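Local structure of maleylacetate reductase (Rhizobium, 3W5S) at residues H259-T264 / R358-R363. The protein catalyses the NADH-dependent reduction of maleylacetate to 3-oxoadipate in the catabolism of gamma-resorcylate. Sequence-based numbering, arbitrary orientation.
Sequences HKLCHT and RALLQR. With SO4 (sulfate ion), chain C.
Leu261 meets Leu360 and Leu361 where helix 257-269 faces helix 354-366 in the alpha-helical C-terminal domain. On the second helix, Arg358 NH1 gives a nearly straight 2.8 Å hydrogen bond to Gln362 OE1, one turn on, and Arg358 NE makes a salt bridge with Asp335. With CG of Leu360 trans to the backbone N (chi1 -171°), CD2 comes within 3.9 Å of Leu261 CD1. Leu361 adds its own CD2, 4.2 Å from the same Leu261 CD1. One methyl thus serves both leucines, and Leu280 and Thr284 of helix 273-289 also touch Leu261.

On the side of helix 257-269 turned from Leu261, His259 and His263 lie beside a sulfate. His263 NE2 donates to sulfate O2 at 2.8 Å, and the hydroxyl of Tyr346 is hydrogen-bonded to His263 ND1. The carbonyl O of His259 lies over one face of the His263 ring, toward the rim. The His259 ring turns its CD2 edge to sulfate O1 at 3.6 Å. His273, His277 and Asn190 also hydrogen-bond to the ion, which probably came from the crystallisation liquor. A leucine in place of His263 would probably leave sulfate O2 and the Tyr346 hydroxyl without this partner. The helix is therefore two-sided: purely apolar contact joins it to helix 354-366, while its histidines help hold an anion in what probably corresponds to the metal-binding active-site region of iron-containing alcohol dehydrogenases.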
loop_
_atom_site.group_PDB
_atom_site.type_symbol
_atom_site.label_atom_id
_atom_site.label_comp_id
_atom_site.label_asym_id
_atom_site.label_seq_id
_atom_site.Cartn_x
_atom_site.Cartn_y
_atom_site.Cartn_z
ATOM N N HIS A 259 4.216 -16.973 13.645
ATOM C CA HIS A 259 5.241 -16.061 14.119
ATOM C C HIS A 259 5.452 -16.184 15.625
ATOM O O HIS A 259 6.597 -16.113 16.081
ATOM C CB HIS A 259 4.987 -14.612 13.669
ATOM C CG HIS A 259 5.164 -14.402 12.191
ATOM N ND1 HIS A 259 4.229 -14.825 11.265
ATOM C CD2 HIS A 259 6.139 -13.788 11.477
ATOM C CE1 HIS A 259 4.638 -14.515 10.045
ATOM N NE2 HIS A 259 5.780 -13.869 10.149
ATOM N N LYS A 260 4.380 -16.413 16.390
ATOM C CA LYS A 260 4.508 -16.584 17.838
ATOM C C LYS A 260 5.406 -17.773 18.152
ATOM O O LYS A 260 6.288 -17.662 19.005
ATOM C CB LYS A 260 3.136 -16.770 18.503
ATOM C CG LYS A 260 3.223 -16.933 20.040
ATOM C CD LYS A 260 3.769 -15.695 20.720
ATOM C CE LYS A 260 4.065 -15.972 22.181
ATOM N NZ LYS A 260 4.540 -14.703 22.846
ATOM N N LEU A 261 5.158 -18.897 17.487
ATOM C CA LEU A 261 5.968 -20.090 17.768
ATOM C C LEU A 261 7.420 -19.855 17.354
ATOM O O LEU A 261 8.360 -20.260 18.070
ATOM C CB LEU A 261 5.420 -21.326 17.063
ATOM C CG LEU A 261 4.038 -21.744 17.534
ATOM C CD1 LEU A 261 3.675 -23.114 16.936
ATOM C CD2 LEU A 261 3.929 -21.795 19.048
ATOM N N CYS A 262 7.632 -19.190 16.219
ATOM C CA CYS A 262 9.005 -18.895 15.791
ATOM C C CYS A 262 9.715 -18.022 16.821
ATOM O O CYS A 262 10.886 -18.249 17.150
ATOM C CB CYS A 262 9.043 -18.203 14.428
ATOM S SG CYS A 262 8.588 -19.278 13.062
ATOM N N HIS A 263 9.035 -17.000 17.315
ATOM C CA HIS A 263 9.658 -16.134 18.307
ATOM C C HIS A 263 9.930 -16.834 19.624
ATOM O O HIS A 263 10.957 -16.582 20.269
ATOM C CB HIS A 263 8.814 -14.881 18.516
ATOM C CG HIS A 263 8.670 -14.089 17.266
ATOM N ND1 HIS A 263 7.662 -13.176 17.063
ATOM C CD2 HIS A 263 9.361 -14.163 16.101
ATOM C CE1 HIS A 263 7.775 -12.672 15.843
ATOM N NE2 HIS A 263 8.789 -13.266 15.236
ATOM N N THR A 264 9.025 -17.719 20.016
ATOM C CA THR A 264 9.173 -18.454 21.253
ATOM C C THR A 264 10.409 -19.361 21.176
ATOM O O THR A 264 11.309 -19.279 22.025
ATOM C CB THR A 264 7.909 -19.280 21.518
ATOM O OG1 THR A 264 6.776 -18.408 21.711
ATOM C CG2 THR A 264 8.101 -20.147 22.770
ATOM N N ARG A 358 1.483 -27.958 21.917
ATOM C CA ARG A 358 2.414 -29.057 22.187
ATOM C C ARG A 358 2.343 -30.130 21.082
ATOM O O ARG A 358 3.380 -30.609 20.614
ATOM C CB ARG A 358 2.176 -29.662 23.578
ATOM C CG ARG A 358 3.047 -30.878 23.898
ATOM C CD ARG A 358 4.517 -30.511 23.949
ATOM N NE ARG A 358 5.329 -31.653 24.387
ATOM C CZ ARG A 358 5.808 -32.587 23.569
ATOM N NH1 ARG A 358 5.573 -32.523 22.253
ATOM N NH2 ARG A 358 6.533 -33.579 24.064
ATOM N N ALA A 359 1.126 -30.477 20.660
ATOM C CA ALA A 359 0.949 -31.480 19.605
ATOM C C ALA A 359 1.521 -31.006 18.290
ATOM O O ALA A 359 2.136 -31.770 17.556
ATOM C CB ALA A 359 -0.515 -31.817 19.437
ATOM N N LEU A 360 1.303 -29.732 17.977
ATOM C CA LEU A 360 1.869 -29.155 16.757
ATOM C C LEU A 360 3.395 -29.202 16.776
ATOM O O LEU A 360 4.035 -29.587 15.786
ATOM C CB LEU A 360 1.347 -27.725 16.555
ATOM C CG LEU A 360 1.621 -26.992 15.246
ATOM C CD1 LEU A 360 0.657 -25.807 15.123
ATOM C CD2 LEU A 360 3.075 -26.512 15.208
ATOM N N LEU A 361 3.965 -28.795 17.905
ATOM C CA LEU A 361 5.417 -28.839 18.055
ATOM C C LEU A 361 5.940 -30.267 17.945
ATOM O O LEU A 361 7.018 -30.482 17.396
ATOM C CB LEU A 361 5.862 -28.183 19.376
ATOM C CG LEU A 361 5.681 -26.658 19.485
ATOM C CD1 LEU A 361 6.138 -26.220 20.906
ATOM C CD2 LEU A 361 6.462 -25.903 18.416
ATOM N N GLN A 362 5.188 -31.243 18.464
ATOM C CA GLN A 362 5.553 -32.658 18.292
ATOM C C GLN A 362 5.552 -33.073 16.825
ATOM O O GLN A 362 6.475 -33.735 16.372
ATOM C CB GLN A 362 4.665 -33.596 19.117
ATOM C CG GLN A 362 5.162 -35.042 19.081
ATOM C CD GLN A 362 6.496 -35.196 19.787
ATOM O OE1 GLN A 362 6.690 -34.658 20.884
ATOM N NE2 GLN A 362 7.432 -35.930 19.166
ATOM N N ARG A 363 4.545 -32.637 16.068
ATOM C CA ARG A 363 4.534 -32.900 14.632
ATOM C C ARG A 363 5.758 -32.280 13.939
ATOM O O ARG A 363 6.390 -32.924 13.109
ATOM C CB ARG A 363 3.233 -32.387 13.991
ATOM C CG ARG A 363 2.001 -33.175 14.460
ATOM C CD ARG A 363 0.752 -32.857 13.631
ATOM N NE ARG A 363 0.223 -31.503 13.804
ATOM C CZ ARG A 363 -0.529 -31.081 14.822
ATOM N NH1 ARG A 363 -0.847 -31.895 15.824
ATOM N NH2 ARG A 363 -0.969 -29.829 14.835
HETATM S S SO4 C . 10.236 -12.506 11.847
HETATM O O1 SO4 C . 9.085 -11.668 11.443
HETATM O O2 SO4 C . 9.776 -13.604 12.672
HETATM O O3 SO4 C . 10.901 -13.036 10.670
HETATM O O4 SO4 C . 11.108 -11.700 12.688
#